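Local coordinates for Rbstp0775 protein (Geobacillus stearothermophilus, PDB 1RZ3) that is of unknown function but may be an ATP-binding kinase of the uridine kinase and phosphoribulokinase family, at residues 6-11 against 43-48; 12-17 against 23-28; 54-59 against 101-106. One frame throughout, in Å; residues are numbered along the deposited sequence.

Contact 1. Residues 6-11 against 43-48; sequences RIDFLC and SQTLRE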
ATOM      1  N   ARG A   6      19.956  -0.634   5.804  1.00 41.94           N
ATOM      2  CA  ARG A   6      19.108   0.153   4.918  1.00 41.19           C
ATOM      3  C   ARG A   6      17.765   0.426   5.581  1.00 38.34           C
ATOM      4  O   ARG A   6      17.209   1.519   5.462  1.00 36.09           O
ATOM      5  CB  ARG A   6      18.888  -0.584   3.596  1.00 43.43           C
ATOM      6  CG  ARG A   6      20.152  -0.785   2.782  1.00 47.82           C
ATOM      7  CD  ARG A   6      19.851  -1.493   1.474  1.00 53.02           C
ATOM      8  NE  ARG A   6      21.053  -1.669   0.663  1.00 57.95           N
ATOM      9  CZ  ARG A   6      21.076  -2.290  -0.512  1.00 61.39           C
ATOM     10  NH1 ARG A   6      19.959  -2.797  -1.018  1.00 63.03           N
ATOM     11  NH2 ARG A   6      22.215  -2.403  -1.183  1.00 63.34           N
ATOM     12  N   ILE A   7      17.244  -0.575   6.278  1.00 35.95           N
ATOM     13  CA  ILE A   7      15.971  -0.429   6.962  1.00 34.31           C
ATOM     14  C   ILE A   7      16.130   0.568   8.107  1.00 33.96           C
ATOM     15  O   ILE A   7      15.241   1.380   8.362  1.00 32.43           O
ATOM     16  CB  ILE A   7      15.481  -1.791   7.496  1.00 35.76           C
ATOM     17  CG1 ILE A   7      15.146  -2.706   6.311  1.00 37.40           C
ATOM     18  CG2 ILE A   7      14.265  -1.603   8.391  1.00 36.75           C
ATOM     19  CD1 ILE A   7      14.763  -4.122   6.698  1.00 38.88           C
ATOM     20  N   ASP A   8      17.268   0.513   8.793  1.00 32.22           N
ATOM     21  CA  ASP A   8      17.519   1.438   9.888  1.00 32.26           C
ATOM     22  C   ASP A   8      17.651   2.853   9.343  1.00 30.36           C
ATOM     23  O   ASP A   8      17.199   3.809   9.966  1.00 28.27           O
ATOM     24  CB  ASP A   8      18.791   1.053  10.648  1.00 37.75           C
ATOM     25  CG  ASP A   8      18.596  -0.168  11.528  1.00 41.70           C
ATOM     26  OD1 ASP A   8      17.645  -0.168  12.338  1.00 44.73           O
ATOM     27  OD2 ASP A   8      19.391  -1.124  11.413  1.00 46.56           O
ATOM     28  N   PHE A   9      18.272   2.987   8.176  1.00 29.10           N
ATOM     29  CA  PHE A   9      18.437   4.302   7.575  1.00 28.68           C
ATOM     30  C   PHE A   9      17.067   4.864   7.190  1.00 26.14           C
ATOM     31  O   PHE A   9      16.812   6.057   7.336  1.00 24.53           O
ATOM     32  CB  PHE A   9      19.325   4.229   6.331  1.00 32.26           C
ATOM     33  CG  PHE A   9      19.627   5.571   5.731  1.00 36.37           C
ATOM     34  CD1 PHE A   9      20.461   6.470   6.392  1.00 38.93           C
ATOM     35  CD2 PHE A   9      19.046   5.956   4.527  1.00 37.03           C
ATOM     36  CE1 PHE A   9      20.709   7.737   5.861  1.00 40.31           C
ATOM     37  CE2 PHE A   9      19.287   7.219   3.990  1.00 39.02           C
ATOM     38  CZ  PHE A   9      20.119   8.112   4.660  1.00 39.24           C
ATOM     39  N   LEU A  10      16.189   3.996   6.697  1.00 23.40           N
ATOM     40  CA  LEU A  10      14.852   4.422   6.307  1.00 22.40           C
ATOM     41  C   LEU A  10      14.093   4.886   7.548  1.00 21.82           C
ATOM     42  O   LEU A  10      13.374   5.886   7.516  1.00 17.38           O
ATOM     43  CB  LEU A  10      14.109   3.273   5.622  1.00 25.02           C
ATOM     44  CG  LEU A  10      12.682   3.539   5.138  1.00 24.28           C
ATOM     45  CD1 LEU A  10      12.644   4.776   4.254  1.00 26.77           C
ATOM     46  CD2 LEU A  10      12.180   2.324   4.372  1.00 26.41           C
ATOM     47  N   CYS A  11      14.265   4.159   8.647  1.00 20.40           N
ATOM     48  CA  CYS A  11      13.606   4.521   9.895  1.00 23.39           C
ATOM     49  C   CYS A  11      14.085   5.910  10.330  1.00 21.76           C
ATOM     50  O   CYS A  11      13.280   6.763  10.710  1.00 20.56           O
ATOM     51  CB  CYS A  11      13.921   3.482  10.975  1.00 26.51           C
ATOM     52  SG  CYS A  11      13.158   3.811  12.577  1.00 33.71           S
ATOM     53  N   SER A  43       7.687  -0.925  10.783  1.00 22.32           N
ATOM     54  CA  SER A  43       6.748  -0.533  11.826  1.00 23.20           C
ATOM     55  C   SER A  43       7.230  -1.033  13.186  1.00 24.02           C
ATOM     56  O   SER A  43       7.084  -0.348  14.198  1.00 20.03           O
ATOM     57  CB  SER A  43       5.349  -1.086  11.525  1.00 24.83           C
ATOM     58  OG  SER A  43       5.358  -2.502  11.484  1.00 27.64           O
ATOM     59  N   GLN A  44       7.805  -2.231  13.202  1.00 24.31           N
ATOM     60  CA  GLN A  44       8.317  -2.812  14.436  1.00 27.65           C
ATOM     61  C   GLN A  44       9.444  -1.947  15.002  1.00 23.52           C
ATOM     62  O   GLN A  44       9.458  -1.615  16.186  1.00 23.10           O
ATOM     63  CB  GLN A  44       8.832  -4.231  14.169  1.00 32.12           C
ATOM     64  CG  GLN A  44       9.248  -4.991  15.416  1.00 40.73           C
ATOM     65  CD  GLN A  44       8.142  -5.053  16.453  1.00 45.68           C
ATOM     66  OE1 GLN A  44       7.769  -4.037  17.040  1.00 49.28           O
ATOM     67  NE2 GLN A  44       7.605  -6.249  16.679  1.00 48.86           N
ATOM     68  N   THR A  45      10.391  -1.589  14.146  1.00 22.55           N
ATOM     69  CA  THR A  45      11.519  -0.759  14.553  1.00 22.83           C
ATOM     70  C   THR A  45      11.046   0.604  15.073  1.00 22.17           C
ATOM     71  O   THR A  45      11.576   1.128  16.060  1.00 20.79           O
ATOM     72  CB  THR A  45      12.481  -0.552  13.373  1.00 24.70           C
ATOM     73  OG1 THR A  45      12.838  -1.830  12.826  1.00 28.81           O
ATOM     74  CG2 THR A  45      13.740   0.165  13.824  1.00 24.85           C
ATOM     75  N   LEU A  46      10.042   1.174  14.411  1.00 18.80           N
ATOM     76  CA  LEU A  46       9.505   2.467  14.825  1.00 18.62           C
ATOM     77  C   LEU A  46       8.879   2.385  16.212  1.00 18.92           C
ATOM     78  O   LEU A  46       9.069   3.275  17.049  1.00 17.85           O
ATOM     79  CB  LEU A  46       8.474   2.964  13.798  1.00 20.28           C
ATOM     80  CG  LEU A  46       9.070   3.461  12.471  1.00 21.48           C
ATOM     81  CD1 LEU A  46       7.977   3.625  11.432  1.00 20.47           C
ATOM     82  CD2 LEU A  46       9.795   4.784  12.700  1.00 22.91           C
ATOM     83  N   ARG A  47       8.135   1.313  16.469  1.00 18.79           N
ATOM     84  CA  ARG A  47       7.502   1.144  17.774  1.00 19.80           C
ATOM     85  C   ARG A  47       8.545   1.101  18.886  1.00 22.14           C
ATOM     86  O   ARG A  47       8.330   1.629  19.975  1.00 20.57           O
ATOM     87  CB  ARG A  47       6.667  -0.135  17.797  1.00 20.34           C
ATOM     88  CG  ARG A  47       5.449  -0.077  16.887  1.00 19.88           C
ATOM     89  CD  ARG A  47       4.643  -1.366  16.948  1.00 21.15           C
ATOM     90  NE  ARG A  47       3.500  -1.305  16.046  1.00 19.34           N
ATOM     91  CZ  ARG A  47       3.372  -2.047  14.953  1.00 21.99           C
ATOM     92  NH1 ARG A  47       4.316  -2.921  14.632  1.00 20.58           N
ATOM     93  NH2 ARG A  47       2.314  -1.894  14.168  1.00 22.75           N
ATOM     94  N   GLU A  48       9.679   0.476  18.605  1.00 25.08           N
ATOM     95  CA  GLU A  48      10.739   0.385  19.593  1.00 28.56           C
ATOM     96  C   GLU A  48      11.389   1.747  19.804  1.00 28.64           C
ATOM     97  O   GLU A  48      12.074   1.965  20.800  1.00 27.73           O
ATOM     98  CB  GLU A  48      11.757  -0.670  19.159  1.00 31.55           C
ATOM     99  CG  GLU A  48      11.104  -2.037  18.994  1.00 38.00           C
ATOM    100  CD  GLU A  48      12.062  -3.119  18.554  1.00 42.92           C
ATOM    101  OE1 GLU A  48      12.691  -2.962  17.482  1.00 45.70           O
ATOM    102  OE2 GLU A  48      12.176  -4.131  19.279  1.00 44.20           O
TER
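Cys11 meets Thr45 and Leu46 in a small, largely apolar helix-helix contact at the margin of the fold, where the N-terminal helix 3-15 leans against the C-terminal turns of helix 35-48. The two short axes approach to 10.1 Å with a crossing angle of -56°, and this separation leaves the meeting to side chains. Cys11 makes most of the contact. Its SG lies anti to the backbone N (chi1 -180°), which carries the sulfur across the interface, where it rests 3.5 Å from Leu46 CD2. The same SG lies 3.9 Å from Thr45 CG2, so one polarisable atom touches a methyl group on each of two successive residues. A small residue with a soft, weakly polar end suits such a place between helices. Helix 35-48 is the one that follows the putative Walker A loop in this P-loop NTPase fold, and helix 3-15 flanks it. Thr45 shows how a branched polar residue can serve an apolar interface: its CG2 is turned to the other helix, while OG1 hydrogen-bonds to the carbonyl O of Gln41 in its own helix. Asp8 lies at the exposed border, its OD1 4.2 Å from Thr45 CG2, and the two side chains run roughly at right angles. A carboxylate suits this position near solvent. Deeper in, Ile7 packs on Leu38 and Gln41, and Leu10, like Cys11, reaches Leu42 one turn before Leu46.

Contact 2. Residues 12-17 against 23-28; sequences KTILAI and LVLGID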
ATOM      1  N   LYS A  12      15.394   6.135  10.258  1.00 22.12           N
ATOM      2  CA  LYS A  12      15.971   7.428  10.635  1.00 22.29           C
ATOM      3  C   LYS A  12      15.384   8.530   9.755  1.00 20.02           C
ATOM      4  O   LYS A  12      15.020   9.605  10.233  1.00 18.76           O
ATOM      5  CB  LYS A  12      17.492   7.401  10.467  1.00 26.92           C
ATOM      6  CG  LYS A  12      18.185   8.660  10.956  1.00 34.40           C
ATOM      7  CD  LYS A  12      19.652   8.692  10.550  1.00 40.24           C
ATOM      8  CE  LYS A  12      19.798   8.801   9.039  1.00 45.01           C
ATOM      9  NZ  LYS A  12      19.107  10.015   8.504  1.00 48.23           N
ATOM     10  N   THR A  13      15.300   8.253   8.461  1.00 18.33           N
ATOM     11  CA  THR A  13      14.747   9.209   7.507  1.00 17.42           C
ATOM     12  C   THR A  13      13.308   9.563   7.889  1.00 18.12           C
ATOM     13  O   THR A  13      12.918  10.730   7.875  1.00 16.63           O
ATOM     14  CB  THR A  13      14.775   8.614   6.081  1.00 19.07           C
ATOM     15  OG1 THR A  13      16.140   8.422   5.685  1.00 18.18           O
ATOM     16  CG2 THR A  13      14.088   9.544   5.084  1.00 18.03           C
ATOM     17  N   ILE A  14      12.528   8.545   8.237  1.00 16.73           N
ATOM     18  CA  ILE A  14      11.137   8.743   8.618  1.00 16.73           C
ATOM     19  C   ILE A  14      11.018   9.541   9.914  1.00 17.37           C
ATOM     20  O   ILE A  14      10.141  10.401  10.045  1.00 17.13           O
ATOM     21  CB  ILE A  14      10.411   7.376   8.749  1.00 15.98           C
ATOM     22  CG1 ILE A  14      10.188   6.792   7.347  1.00 16.16           C
ATOM     23  CG2 ILE A  14       9.079   7.536   9.491  1.00 15.80           C
ATOM     24  CD1 ILE A  14       9.732   5.339   7.338  1.00 16.70           C
ATOM     25  N   LEU A  15      11.912   9.281  10.863  1.00 16.71           N
ATOM     26  CA  LEU A  15      11.870   9.997  12.134  1.00 17.57           C
ATOM     27  C   LEU A  15      12.282  11.466  12.007  1.00 18.31           C
ATOM     28  O   LEU A  15      12.111  12.243  12.950  1.00 19.16           O
ATOM     29  CB  LEU A  15      12.763   9.300  13.162  1.00 18.41           C
ATOM     30  CG  LEU A  15      12.300   7.916  13.627  1.00 19.14           C
ATOM     31  CD1 LEU A  15      13.387   7.278  14.500  1.00 21.01           C
ATOM     32  CD2 LEU A  15      10.989   8.049  14.397  1.00 19.96           C
ATOM     33  N   ALA A  16      12.821  11.843  10.849  1.00 16.87           N
ATOM     34  CA  ALA A  16      13.258  13.219  10.608  1.00 17.49           C
ATOM     35  C   ALA A  16      12.194  14.060   9.907  1.00 18.02           C
ATOM     36  O   ALA A  16      12.331  15.282   9.798  1.00 19.49           O
ATOM     37  CB  ALA A  16      14.551  13.219   9.771  1.00 19.18           C
ATOM     38  N   ILE A  17      11.137  13.411   9.430  1.00 17.02           N
ATOM     39  CA  ILE A  17      10.063  14.113   8.728  1.00 16.92           C
ATOM     40  C   ILE A  17       9.243  15.002   9.662  1.00 17.90           C
ATOM     41  O   ILE A  17       8.867  14.583  10.765  1.00 16.41           O
ATOM     42  CB  ILE A  17       9.092  13.121   8.059  1.00 18.34           C
ATOM     43  CG1 ILE A  17       9.850  12.225   7.076  1.00 18.06           C
ATOM     44  CG2 ILE A  17       7.980  13.884   7.325  1.00 17.60           C
ATOM     45  CD1 ILE A  17       8.996  11.121   6.497  1.00 18.30           C
ATOM     46  N   LEU A  23       1.114  11.081  10.854  1.00 17.72           N
ATOM     47  CA  LEU A  23       1.951  11.069   9.662  1.00 16.95           C
ATOM     48  C   LEU A  23       1.547   9.831   8.861  1.00 16.57           C
ATOM     49  O   LEU A  23       1.606   8.712   9.369  1.00 16.84           O
ATOM     50  CB  LEU A  23       3.428  10.991  10.049  1.00 17.36           C
ATOM     51  CG  LEU A  23       4.449  11.086   8.910  1.00 18.26           C
ATOM     52  CD1 LEU A  23       4.319  12.438   8.209  1.00 18.63           C
ATOM     53  CD2 LEU A  23       5.847  10.916   9.473  1.00 17.68           C
ATOM     54  N   VAL A  24       1.117  10.031   7.619  1.00 14.50           N
ATOM     55  CA  VAL A  24       0.706   8.919   6.770  1.00 14.11           C
ATOM     56  C   VAL A  24       1.832   8.522   5.814  1.00 14.93           C
ATOM     57  O   VAL A  24       2.250   9.311   4.967  1.00 14.54           O
ATOM     58  CB  VAL A  24      -0.572   9.286   5.980  1.00 14.63           C
ATOM     59  CG1 VAL A  24      -1.011   8.123   5.112  1.00 13.91           C
ATOM     60  CG2 VAL A  24      -1.682   9.672   6.960  1.00 17.28           C
ATOM     61  N   LEU A  25       2.311   7.292   5.967  1.00 13.71           N
ATOM     62  CA  LEU A  25       3.413   6.769   5.166  1.00 15.44           C
ATOM     63  C   LEU A  25       2.918   5.724   4.182  1.00 14.52           C
ATOM     64  O   LEU A  25       1.976   4.987   4.462  1.00 14.30           O
ATOM     65  CB  LEU A  25       4.453   6.115   6.071  1.00 16.35           C
ATOM     66  CG  LEU A  25       4.809   6.838   7.369  1.00 21.19           C
ATOM     67  CD1 LEU A  25       5.583   5.889   8.288  1.00 22.41           C
ATOM     68  CD2 LEU A  25       5.623   8.081   7.051  1.00 22.25           C
ATOM     69  N   GLY A  26       3.564   5.657   3.030  1.00 14.23           N
ATOM     70  CA  GLY A  26       3.170   4.673   2.048  1.00 14.40           C
ATOM     71  C   GLY A  26       4.380   3.898   1.572  1.00 15.65           C
ATOM     72  O   GLY A  26       5.461   4.463   1.393  1.00 16.15           O
ATOM     73  N   ILE A  27       4.208   2.592   1.407  1.00 15.45           N
ATOM     74  CA  ILE A  27       5.271   1.741   0.900  1.00 17.36           C
ATOM     75  C   ILE A  27       4.705   1.184  -0.402  1.00 16.17           C
ATOM     76  O   ILE A  27       3.893   0.262  -0.403  1.00 14.71           O
ATOM     77  CB  ILE A  27       5.613   0.595   1.872  1.00 21.78           C
ATOM     78  CG1 ILE A  27       6.134   1.175   3.193  1.00 25.54           C
ATOM     79  CG2 ILE A  27       6.672  -0.307   1.253  1.00 23.73           C
ATOM     80  CD1 ILE A  27       6.593   0.124   4.191  1.00 30.62           C
ATOM     81  N   ASP A  28       5.127   1.792  -1.504  1.00 15.80           N
ATOM     82  CA  ASP A  28       4.671   1.430  -2.838  1.00 17.37           C
ATOM     83  C   ASP A  28       5.684   0.503  -3.503  1.00 18.58           C
ATOM     84  O   ASP A  28       6.889   0.695  -3.394  1.00 18.00           O
ATOM     85  CB  ASP A  28       4.485   2.721  -3.643  1.00 16.38           C
ATOM     86  CG  ASP A  28       3.799   2.508  -4.981  1.00 17.17           C
ATOM     87  OD1 ASP A  28       2.995   1.563  -5.126  1.00 18.59           O
ATOM     88  OD2 ASP A  28       4.053   3.326  -5.889  1.00 17.75           O
TER
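Leu23 and Leu25, alternate residues of strand 23-29, point from the same face of the sheet and receive Ile14 from the last turn of helix 3-15 and Ile17 from the loop just after it. Leu23 extends its CG anti to the backbone N (chi1 -175°), and both its methyls meet Ile17: CD1 lies 4.0 Å from Ile17 CG2, and CD2 sits 4.2 Å from Ile17 CB. These two side chains stand at about a right angle. Leu25 makes a single methyl contact, CD1 to Ile14 CG2 at 4.0 Å, with the chains meeting at a slant. Ile14 is still helical, but Ile17 already has an extended backbone; its N bonds to Ile14 O at 3.2 Å, and both isoleucines face the strand despite the change of conformation. Branched aliphatic residues suit the site because they fill a largely buried, apolar interface whose nearest CA atoms, Ile14 with Leu25 and Ile17 with Leu23, are 8.7 Å apart. Leu23 and Leu25 bond through their backbones to Ile128, and Val24 to Phe146 and Asp145. Around the contact, Phe146 of strand 146-150 touches Ile14, Ile17 and Leu25, Met127 of strand 127-132 touches Ile14 and Leu25, and helix 35-48 adds Leu42 against Ile14.

Contact 3. Residues 54-59 against 101-106; sequences CVFHMD and HQLTLP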
ATOM      1  N   CYS A  54       0.074   2.298  13.086  1.00 16.67           N
ATOM      2  CA  CYS A  54      -1.070   1.491  12.652  1.00 17.23           C
ATOM      3  C   CYS A  54      -0.730   1.095  11.208  1.00 17.63           C
ATOM      4  O   CYS A  54      -0.351   1.946  10.403  1.00 15.55           O
ATOM      5  CB  CYS A  54      -2.355   2.330  12.695  1.00 20.96           C
ATOM      6  SG  CYS A  54      -3.849   1.463  12.155  1.00 29.12           S
ATOM      7  N   VAL A  55      -0.862  -0.187  10.879  1.00 15.99           N
ATOM      8  CA  VAL A  55      -0.509  -0.659   9.541  1.00 16.97           C
ATOM      9  C   VAL A  55      -1.677  -1.228   8.737  1.00 18.38           C
ATOM     10  O   VAL A  55      -2.507  -1.964   9.270  1.00 18.10           O
ATOM     11  CB  VAL A  55       0.578  -1.761   9.623  1.00 17.15           C
ATOM     12  CG1 VAL A  55       1.037  -2.147   8.224  1.00 17.38           C
ATOM     13  CG2 VAL A  55       1.758  -1.286  10.475  1.00 16.32           C
ATOM     14  N   PHE A  56      -1.728  -0.877   7.452  1.00 17.13           N
ATOM     15  CA  PHE A  56      -2.759  -1.366   6.532  1.00 15.72           C
ATOM     16  C   PHE A  56      -2.035  -2.063   5.387  1.00 16.02           C
ATOM     17  O   PHE A  56      -0.957  -1.629   4.976  1.00 14.54           O
ATOM     18  CB  PHE A  56      -3.591  -0.207   5.968  1.00 17.08           C
ATOM     19  CG  PHE A  56      -4.572   0.371   6.946  1.00 17.44           C
ATOM     20  CD1 PHE A  56      -5.815  -0.220   7.135  1.00 18.53           C
ATOM     21  CD2 PHE A  56      -4.245   1.500   7.689  1.00 19.03           C
ATOM     22  CE1 PHE A  56      -6.726   0.308   8.055  1.00 20.49           C
ATOM     23  CE2 PHE A  56      -5.146   2.035   8.609  1.00 20.01           C
ATOM     24  CZ  PHE A  56      -6.387   1.439   8.792  1.00 20.12           C
ATOM     25  N   HIS A  57      -2.627  -3.141   4.880  1.00 15.40           N
ATOM     26  CA  HIS A  57      -2.046  -3.907   3.781  1.00 15.91           C
ATOM     27  C   HIS A  57      -3.105  -3.913   2.682  1.00 15.74           C
ATOM     28  O   HIS A  57      -4.156  -4.528   2.840  1.00 15.14           O
ATOM     29  CB  HIS A  57      -1.753  -5.337   4.244  1.00 17.87           C
ATOM     30  CG  HIS A  57      -0.806  -5.417   5.402  1.00 19.36           C
ATOM     31  ND1 HIS A  57       0.563  -5.356   5.249  1.00 18.01           N
ATOM     32  CD2 HIS A  57      -1.031  -5.538   6.732  1.00 21.51           C
ATOM     33  CE1 HIS A  57       1.140  -5.437   6.436  1.00 19.30           C
ATOM     34  NE2 HIS A  57       0.195  -5.548   7.352  1.00 20.82           N
HETATM   35  N   MSE A  58      -2.829  -3.242   1.568  1.00 16.53           N
HETATM   36  CA  MSE A  58      -3.827  -3.144   0.504  1.00 17.22           C
HETATM   37  C   MSE A  58      -4.343  -4.447  -0.087  1.00 15.44           C
HETATM   38  O   MSE A  58      -5.458  -4.476  -0.610  1.00 14.41           O
HETATM   39  CB  MSE A  58      -3.333  -2.228  -0.615  1.00 18.33           C
HETATM   40  CG  MSE A  58      -3.089  -0.787  -0.165  1.00 23.28           C
HETATM   41 SE   MSE A  58      -4.526  -0.012   0.880  1.00 26.94          SE
HETATM   42  CE  MSE A  58      -5.901   0.006  -0.479  1.00 28.39           C
ATOM     43  N   ASP A  59      -3.563  -5.522  -0.016  1.00 17.25           N
ATOM     44  CA  ASP A  59      -4.045  -6.798  -0.547  1.00 21.47           C
ATOM     45  C   ASP A  59      -5.215  -7.321   0.287  1.00 20.86           C
ATOM     46  O   ASP A  59      -5.941  -8.214  -0.148  1.00 19.84           O
ATOM     47  CB  ASP A  59      -2.931  -7.844  -0.582  1.00 25.17           C
ATOM     48  CG  ASP A  59      -1.886  -7.544  -1.638  1.00 32.14           C
ATOM     49  OD1 ASP A  59      -2.271  -7.112  -2.748  1.00 34.12           O
ATOM     50  OD2 ASP A  59      -0.683  -7.747  -1.364  1.00 36.92           O
ATOM     51  N   HIS A 101     -11.392   8.117  14.202  1.00 16.31           N
ATOM     52  CA  HIS A 101     -10.970   7.401  15.401  1.00 14.90           C
ATOM     53  C   HIS A 101     -10.739   5.923  15.089  1.00 14.55           C
ATOM     54  O   HIS A 101      -9.789   5.303  15.570  1.00 14.53           O
ATOM     55  CB  HIS A 101     -12.042   7.527  16.485  1.00 14.77           C
ATOM     56  CG  HIS A 101     -11.663   6.888  17.783  1.00 15.22           C
ATOM     57  ND1 HIS A 101     -10.736   7.439  18.643  1.00 16.73           N
ATOM     58  CD2 HIS A 101     -12.090   5.746  18.373  1.00 17.02           C
ATOM     59  CE1 HIS A 101     -10.613   6.666  19.707  1.00 15.54           C
ATOM     60  NE2 HIS A 101     -11.423   5.632  19.568  1.00 16.08           N
ATOM     61  N   GLN A 102     -11.612   5.362  14.266  1.00 15.86           N
ATOM     62  CA  GLN A 102     -11.511   3.955  13.915  1.00 18.91           C
ATOM     63  C   GLN A 102     -12.150   3.733  12.557  1.00 19.81           C
ATOM     64  O   GLN A 102     -12.920   4.568  12.084  1.00 19.26           O
ATOM     65  CB  GLN A 102     -12.242   3.115  14.962  1.00 20.01           C
ATOM     66  CG  GLN A 102     -13.732   3.435  15.044  1.00 25.45           C
ATOM     67  CD  GLN A 102     -14.395   2.859  16.275  1.00 27.82           C
ATOM     68  OE1 GLN A 102     -14.177   3.332  17.390  1.00 29.86           O
ATOM     69  NE2 GLN A 102     -15.210   1.830  16.082  1.00 28.94           N
ATOM     70  N   LEU A 103     -11.828   2.603  11.940  1.00 19.18           N
ATOM     71  CA  LEU A 103     -12.381   2.257  10.639  1.00 22.39           C
ATOM     72  C   LEU A 103     -12.812   0.802  10.636  1.00 21.79           C
ATOM     73  O   LEU A 103     -12.099  -0.066  11.143  1.00 21.65           O
ATOM     74  CB  LEU A 103     -11.336   2.454   9.536  1.00 21.11           C
ATOM     75  CG  LEU A 103     -10.739   3.846   9.347  1.00 23.68           C
ATOM     76  CD1 LEU A 103      -9.681   3.793   8.263  1.00 21.69           C
ATOM     77  CD2 LEU A 103     -11.836   4.832   8.982  1.00 23.85           C
ATOM     78  N   THR A 104     -13.985   0.544  10.070  1.00 22.97           N
ATOM     79  CA  THR A 104     -14.494  -0.813   9.948  1.00 23.70           C
ATOM     80  C   THR A 104     -14.504  -1.069   8.445  1.00 23.82           C
ATOM     81  O   THR A 104     -15.214  -0.405   7.690  1.00 22.77           O
ATOM     82  CB  THR A 104     -15.904  -0.938  10.532  1.00 24.93           C
ATOM     83  OG1 THR A 104     -15.850  -0.683  11.943  1.00 25.66           O
ATOM     84  CG2 THR A 104     -16.452  -2.339  10.302  1.00 25.40           C
ATOM     85  N   LEU A 105     -13.688  -2.020   8.017  1.00 22.96           N
ATOM     86  CA  LEU A 105     -13.551  -2.323   6.603  1.00 23.09           C
ATOM     87  C   LEU A 105     -13.716  -3.803   6.304  1.00 23.68           C
ATOM     88  O   LEU A 105     -13.527  -4.654   7.179  1.00 21.00           O
ATOM     89  CB  LEU A 105     -12.160  -1.902   6.126  1.00 23.33           C
ATOM     90  CG  LEU A 105     -11.649  -0.498   6.458  1.00 23.14           C
ATOM     91  CD1 LEU A 105     -10.138  -0.456   6.309  1.00 22.57           C
ATOM     92  CD2 LEU A 105     -12.310   0.519   5.549  1.00 23.04           C
ATOM     93  N   PRO A 106     -14.079  -4.127   5.054  1.00 22.85           N
ATOM     94  CA  PRO A 106     -14.242  -5.529   4.671  1.00 23.88           C
ATOM     95  C   PRO A 106     -12.845  -6.068   4.379  1.00 23.18           C
ATOM     96  O   PRO A 106     -12.120  -5.516   3.550  1.00 25.71           O
ATOM     97  CB  PRO A 106     -15.117  -5.445   3.422  1.00 24.41           C
ATOM     98  CG  PRO A 106     -14.672  -4.155   2.796  1.00 26.04           C
ATOM     99  CD  PRO A 106     -14.577  -3.228   3.996  1.00 24.49           C
TER
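Phe56 bridges from strand 53-57 of the main sheet to the leucines of strand 102-109, touching Leu103 and Leu105 with the far end of its ring. Its CG lies anti to the carbonyl carbon (chi1 -75°), and the ring is turned nearly perpendicular to the plane of the CA, CB and CG atoms (chi2 -83°). Together these torsions direct the ring away from the strand toward the leucines, so that adjacent ring carbons meet different partners. CE1 comes 3.9 Å from Leu105 CD1, while CZ is 4.1 Å from Leu103 CD1. Both methyls approach the ring obliquely, and each leucine side chain crosses the phenylalanine at about a right angle. The leucines have similar conformations, with CG beside the backbone N, and in each it is CD1 that makes the contact. Being two residues apart in an extended strand, they emerge on one side of it, where both reach the ring. A long, flat residue is well suited here, since the nearest CA atoms, those of Phe56 and Leu105, are 10.8 Å apart. Val120 of the partner strand 114-121 also touches Phe56, and helix 86-94 backs the leucines with Leu93 on Leu103 and Trp88 on Leu105. The contact thus seats an antiparallel beta-hairpin on the edge strand of the parallel sheet, consistent with the hairpin added to the P-loop core in uridine kinase relatives.

Overall arrangement
Contacts 1 and 2 are neighbours: both use helix 3-15, their centres lie 10 Å apart, and Leu46 CD2 of contact 1 packs 3.9 Å from Leu15 CD2 beside contact 2. Together they join that helix to helix 35-48 and to the central strand 23-29. Contact 3 is more remote, 21 Å from contact 1 and 18 Å from contact 2 between centres, yet segments 43-48 and 54-59 touch where Ser43 CB meets Val55 CG2 at 3.7 Å. Val55 and Phe56, successive in strand 53-57, therefore serve helix and hairpin respectively. The calcium ion in the crystal is distant from contacts 1 and 3, about 14 Å from the Leu46 side chain and about 13 Å from that of Phe56.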